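Superoxide dismutase [Ni] (Streptomyces coelicolor, PDB 1T6U) catalyses the nickel-dependent dismutation of superoxide to hydrogen peroxide and molecular oxygen, working as a hollow, roughly spherical homohexamer. Local coordinates at residues R47-L50 against A51-H54; L101-I104 against A105-D108. The protein carries 1 engineered substitution. All coordinates share one frame; numbering follows the deposited sequence.

Interaction 1 (R47-L50 against A51-H54); sequences RAEL and AKHH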
ATOM      1  N   ARG A  47     -11.405  -2.796  -5.253  1.00  7.58           N
ATOM      2  CA  ARG A  47     -11.854  -1.643  -6.034  1.00  6.99           C
ATOM      3  C   ARG A  47     -12.895  -0.838  -5.270  1.00  7.36           C
ATOM      4  O   ARG A  47     -12.898   0.386  -5.341  1.00  8.06           O
ATOM      5  CB  ARG A  47     -12.355  -2.092  -7.409  1.00  8.12           C
ATOM      6  CG  ARG A  47     -11.472  -2.995  -8.205  1.00  8.58           C
ATOM      7  CD  ARG A  47      -9.979  -2.794  -8.103  1.00 10.63           C
ATOM      8  NE  ARG A  47      -9.487  -1.548  -8.664  1.00 11.29           N
ATOM      9  CZ  ARG A  47      -8.215  -1.294  -8.942  1.00 13.34           C
ATOM     10  NH1 ARG A  47      -7.254  -2.184  -8.729  1.00 15.73           N
ATOM     11  NH2 ARG A  47      -7.862  -0.116  -9.460  1.00 13.98           N
ATOM     12  N   ALA A  48     -13.754  -1.548  -4.518  1.00  7.69           N
ATOM     13  CA  ALA A  48     -14.779  -0.882  -3.713  1.00  6.83           C
ATOM     14  C   ALA A  48     -14.110   0.000  -2.659  1.00  6.56           C
ATOM     15  O   ALA A  48     -14.542   1.121  -2.407  1.00  7.61           O
ATOM     16  CB  ALA A  48     -15.694  -1.890  -3.085  1.00  8.20           C
ATOM     17  N   GLU A  49     -13.057  -0.510  -2.023  1.00  7.28           N
ATOM     18  CA  GLU A  49     -12.314   0.296  -1.059  1.00  8.16           C
ATOM     19  C   GLU A  49     -11.713   1.551  -1.681  1.00  7.51           C
ATOM     20  O   GLU A  49     -11.773   2.610  -1.072  1.00  8.93           O
ATOM     21  CB  GLU A  49     -11.201  -0.564  -0.426  1.00  8.98           C
ATOM     22  CG  GLU A  49     -10.363   0.169   0.620  1.00 10.08           C
ATOM     23  CD  GLU A  49     -11.101   0.506   1.896  1.00 12.52           C
ATOM     24  OE1 GLU A  49     -12.309   0.230   2.091  1.00 11.28           O
ATOM     25  OE2 GLU A  49     -10.393   1.086   2.769  1.00 17.55           O
ATOM     26  N   LEU A  50     -11.171   1.431  -2.886  1.00  7.02           N
ATOM     27  CA  LEU A  50     -10.638   2.585  -3.585  1.00  7.81           C
ATOM     28  C   LEU A  50     -11.758   3.603  -3.870  1.00  8.84           C
ATOM     29  O   LEU A  50     -11.594   4.826  -3.715  1.00  8.61           O
ATOM     30  CB  LEU A  50      -9.979   2.159  -4.880  1.00  8.93           C
ATOM     31  CG  LEU A  50      -8.623   1.508  -4.772  1.00 10.96           C
ATOM     32  CD1 LEU A  50      -8.195   0.916  -6.096  1.00 16.26           C
ATOM     33  CD2 LEU A  50      -7.586   2.543  -4.282  1.00 19.57           C
ATOM     34  N   ALA A  51     -12.916   3.109  -4.290  1.00  7.76           N
ATOM     35  CA  ALA A  51     -14.065   3.990  -4.536  1.00  8.17           C
ATOM     36  C   ALA A  51     -14.452   4.738  -3.274  1.00  7.46           C
ATOM     37  O   ALA A  51     -14.755   5.932  -3.314  1.00  9.44           O
ATOM     38  CB  ALA A  51     -15.250   3.210  -5.087  1.00  8.51           C
ATOM     39  N   LYS A  52     -14.441   4.062  -2.120  1.00  8.99           N
ATOM     40  CA  LYS A  52     -14.732   4.735  -0.869  1.00  8.07           C
ATOM     41  C   LYS A  52     -13.733   5.848  -0.573  1.00  9.25           C
ATOM     42  O   LYS A  52     -14.128   6.957  -0.156  1.00  8.44           O
ATOM     43  CB  LYS A  52     -14.763   3.726   0.271  1.00  9.03           C
ATOM     44  CG  LYS A  52     -15.974   2.802   0.282  1.00 10.06           C
ATOM     45  CD  LYS A  52     -15.957   1.837   1.467  1.00  9.30           C
ATOM     46  CE  LYS A  52     -16.563   2.424   2.711  1.00 10.54           C
ATOM     47  NZ  LYS A  52     -16.277   1.567   3.909  1.00 11.83           N
ATOM     48  N   HIS A  53     -12.441   5.559  -0.790  1.00  7.36           N
ATOM     49  CA  HIS A  53     -11.442   6.630  -0.609  1.00  7.83           C
ATOM     50  C   HIS A  53     -11.727   7.865  -1.462  1.00  7.09           C
ATOM     51  O   HIS A  53     -11.722   8.998  -1.017  1.00  7.52           O
ATOM     52  CB  HIS A  53     -10.067   6.053  -0.904  1.00  9.16           C
ATOM     53  CG  HIS A  53      -9.001   7.103  -0.886  1.00 11.86           C
ATOM     54  ND1 HIS A  53      -8.434   7.596   0.249  1.00 14.48           N
ATOM     55  CD2 HIS A  53      -8.430   7.771  -1.929  1.00 14.89           C
ATOM     56  CE1 HIS A  53      -7.547   8.523  -0.097  1.00 17.73           C
ATOM     57  NE2 HIS A  53      -7.525   8.637  -1.406  1.00 17.80           N
ATOM     58  N   HIS A  54     -11.992   7.613  -2.768  1.00  7.67           N
ATOM     59  CA  HIS A  54     -12.241   8.735  -3.657  1.00  8.05           C
ATOM     60  C   HIS A  54     -13.462   9.548  -3.198  1.00  7.70           C
ATOM     61  O   HIS A  54     -13.445  10.766  -3.235  1.00  8.99           O
ATOM     62  CB  HIS A  54     -12.401   8.239  -5.092  1.00  7.42           C
ATOM     63  CG  HIS A  54     -11.183   7.627  -5.662  1.00  8.17           C
ATOM     64  ND1 HIS A  54      -9.952   8.242  -5.621  1.00  8.74           N
ATOM     65  CD2 HIS A  54     -11.050   6.464  -6.317  1.00  9.09           C
ATOM     66  CE1 HIS A  54      -9.101   7.435  -6.236  1.00  9.62           C
ATOM     67  NE2 HIS A  54      -9.728   6.334  -6.666  1.00  9.30           N
TER
HETATM   68  O   HOH W   1     -13.492   1.491   4.281  1.00 14.77           O
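H54 sets its imidazole beside the backbone carbonyl O of L50, one turn earlier in the same helix. Its CD2 comes within 3.1 Å of L50 O, and the ring meets that oxygen obliquely. CG lies anti to the carbonyl carbon of H54 (chi1 -65°), which turns the ring back toward L50. The backbone N of H54 also donates a hydrogen bond to L50 O at 3.0 Å. With an alanine here, L50 O would probably lose the ring beside it, and a gap would be likely to open toward Q13 and A14. The H54 side chain lies about 6 Å from that of H1, a nickel ligand.

On another side of the helix, E49 and K52 cross. E49 OE1 stays 4.6 Å from K52 NZ, too far for a salt bridge. A water joins them, donating to OE1 and accepting from NZ, at 2.8 Å from each. Near the start, L50 CD1 sits 3.4 Å above one face of the R47 guanidinium, offset toward its rim. Further salt bridges run from OE1 to K89, from NZ to D3 and D61 of a second subunit, and from R47 NE to E17.

These are i to i+4 contacts along an alpha helix of the four-helix bundle. This part of helix 34-62 packs against two helices of its own chain, with A48, A51 and K52 on M85 of helix 74-89 and R47, A48 and H54 on helix 12-30.

Interaction 2 (L101-I104 against A105-D108); sequences LDYI and AQID
Q106 runs back along its helix toward D102 and Y103. CB lies 3.5 Å from the carbonyl O of Y103. CG, anti to the carbonyl carbon of its own residue (chi1 -57°), passes 3.4 Å from D102 O. The chain is extended beyond CG. It carries the amide alongside the Y103 ring, both side chains pointing the same way. CD is 4.2 Å from D102 O. At the tip, NE2 stands 4.0 Å from D102 O and 4.1 Å from Y103 CD2. The amide and ring planes are 38° apart, and NE2 approaches the ring obliquely.

Four backbone bonds join the two segments. Q106 N to D102 O is the longest at 3.2 Å. A105 N to L101 O and D108 N to I104 O are shorter, both 2.8 Å.

I104 and I107 are buried. I104 and L101 touch A18 of helix 12-30. Y103 and I107 touch T81 of helix 74-89. The i to i+4 bonds are those of an alpha helix. Exposed D102, A105 and Q106 with buried I104 and I107 make it amphipathic, as in a four-helix bundle.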
ATOM      1  N   LEU A 101     -23.276   3.393  -7.955  1.00  9.42           N
ATOM      2  CA  LEU A 101     -23.129   4.304  -9.104  1.00 10.02           C
ATOM      3  C   LEU A 101     -24.164   5.397  -9.132  1.00 10.29           C
ATOM      4  O   LEU A 101     -23.869   6.560  -9.487  1.00 11.37           O
ATOM      5  CB  LEU A 101     -23.191   3.499 -10.422  1.00 10.68           C
ATOM      6  CG  LEU A 101     -21.883   2.728 -10.726  1.00 10.24           C
ATOM      7  CD1 LEU A 101     -22.162   1.643 -11.754  1.00 12.76           C
ATOM      8  CD2 LEU A 101     -20.760   3.661 -11.169  1.00 11.20           C
ATOM      9  N   ASP A 102     -25.394   5.045  -8.743  1.00 11.09           N
ATOM     10  CA  ASP A 102     -26.425   6.092  -8.783  1.00 11.57           C
ATOM     11  C   ASP A 102     -26.174   7.133  -7.714  1.00 10.59           C
ATOM     12  O   ASP A 102     -26.413   8.306  -7.987  1.00 12.22           O
ATOM     13  CB  ASP A 102     -27.767   5.443  -8.576  1.00 12.09           C
ATOM     14  CG  ASP A 102     -28.253   4.514  -9.665  1.00 13.06           C
ATOM     15  OD1 ASP A 102     -29.181   3.715  -9.386  1.00 19.56           O
ATOM     16  OD2 ASP A 102     -27.744   4.579 -10.785  1.00 16.67           O
ATOM     17  N   TYR A 103     -25.694   6.699  -6.544  1.00 10.79           N
ATOM     18  CA  TYR A 103     -25.298   7.681  -5.540  1.00  9.71           C
ATOM     19  C   TYR A 103     -24.101   8.498  -6.011  1.00 10.05           C
ATOM     20  O   TYR A 103     -24.091   9.742  -5.862  1.00 11.60           O
ATOM     21  CB  TYR A 103     -24.937   7.025  -4.223  1.00 10.34           C
ATOM     22  CG  TYR A 103     -26.084   6.638  -3.345  1.00 12.85           C
ATOM     23  CD1 TYR A 103     -26.254   5.331  -2.918  1.00 14.44           C
ATOM     24  CD2 TYR A 103     -26.983   7.610  -2.909  1.00 17.26           C
ATOM     25  CE1 TYR A 103     -27.291   4.959  -2.098  1.00 15.16           C
ATOM     26  CE2 TYR A 103     -28.027   7.213  -2.094  1.00 19.56           C
ATOM     27  CZ  TYR A 103     -28.193   5.901  -1.689  1.00 18.23           C
ATOM     28  OH  TYR A 103     -29.276   5.607  -0.857  1.00 22.46           O
ATOM     29  N   ILE A 104     -23.085   7.888  -6.582  1.00 10.21           N
ATOM     30  CA  ILE A 104     -21.975   8.681  -7.113  1.00  9.32           C
ATOM     31  C   ILE A 104     -22.456   9.689  -8.143  1.00  9.79           C
ATOM     32  O   ILE A 104     -21.947  10.812  -8.233  1.00 11.94           O
ATOM     33  CB  ILE A 104     -20.878   7.753  -7.692  1.00 10.71           C
ATOM     34  CG1 ILE A 104     -20.199   6.956  -6.577  1.00 10.42           C
ATOM     35  CG2 ILE A 104     -19.878   8.535  -8.522  1.00 11.20           C
ATOM     36  CD1 ILE A 104     -19.419   5.728  -7.014  1.00 12.45           C
ATOM     37  N   ALA A 105     -23.448   9.285  -8.955  1.00 10.89           N
ATOM     38  CA  ALA A 105     -23.999  10.188  -9.969  1.00 11.90           C
ATOM     39  C   ALA A 105     -24.650  11.428  -9.387  1.00 13.39           C
ATOM     40  O   ALA A 105     -24.552  12.537  -9.941  1.00 12.67           O
ATOM     41  CB  ALA A 105     -24.985   9.422 -10.865  1.00 14.30           C
ATOM     42  N   GLN A 106     -25.307  11.281  -8.242  1.00 11.57           N
ATOM     43  CA  GLN A 106     -25.820  12.444  -7.514  1.00 12.24           C
ATOM     44  C   GLN A 106     -24.681  13.335  -7.001  1.00 11.69           C
ATOM     45  O   GLN A 106     -24.813  14.548  -7.119  1.00 12.95           O
ATOM     46  CB  GLN A 106     -26.735  12.007  -6.375  1.00 12.63           C
ATOM     47  CG  GLN A 106     -27.916  11.166  -6.782  1.00 14.95           C
ATOM     48  CD  GLN A 106     -28.836  10.782  -5.636  1.00 23.67           C
ATOM     49  OE1 GLN A 106     -29.062  11.600  -4.732  1.00 36.35           O
ATOM     50  NE2 GLN A 106     -29.401   9.587  -5.597  1.00 43.16           N
ATOM     51  N   ILE A 107     -23.622  12.784  -6.454  1.00 10.73           N
ATOM     52  CA  ILE A 107     -22.493  13.580  -6.034  1.00 11.06           C
ATOM     53  C   ILE A 107     -21.873  14.260  -7.244  1.00 10.18           C
ATOM     54  O   ILE A 107     -21.505  15.444  -7.174  1.00 12.11           O
ATOM     55  CB  ILE A 107     -21.424  12.773  -5.261  1.00  9.42           C
ATOM     56  CG1 ILE A 107     -21.906  12.141  -3.950  1.00 11.05           C
ATOM     57  CG2 ILE A 107     -20.211  13.670  -5.016  1.00 13.07           C
ATOM     58  CD1 ILE A 107     -20.932  11.180  -3.314  1.00 10.31           C
ATOM     59  N   ASP A 108     -21.762  13.583  -8.359  1.00  9.99           N
ATOM     60  CA  ASP A 108     -21.166  14.161  -9.567  1.00 10.77           C
ATOM     61  C   ASP A 108     -21.984  15.342 -10.047  1.00 10.46           C
ATOM     62  O   ASP A 108     -21.450  16.371 -10.437  1.00 11.09           O
ATOM     63  CB  ASP A 108     -21.036  13.069 -10.630  1.00 11.73           C
ATOM     64  CG  ASP A 108     -20.457  13.557 -11.930  1.00 13.20           C
ATOM     65  OD1 ASP A 108     -19.228  13.494 -12.046  1.00 17.38           O
ATOM     66  OD2 ASP A 108     -21.290  13.994 -12.759  1.00 19.28           O
TER

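Overall arrangement
Interaction 1 lies on helix 34-62 and interaction 2 on helix 94-115, so they come in series along the chain. Their centres are 14 Å apart. Their nearest atoms are about 5 Å apart, and they do not touch. Both pack against helices 12-30 and 74-89, which ties these two helices into one four-helix bundle. The surroundings differ. Residues 47-54 reach two other subunits, and the R47 side chain is about 6 Å from a bound nickel ion. Residues 101-108 meet no other chain and lie away from the metal sites. Residues 47-54 thus lie at contacts between subunits, whereas residues 101-108 pack within their own subunit.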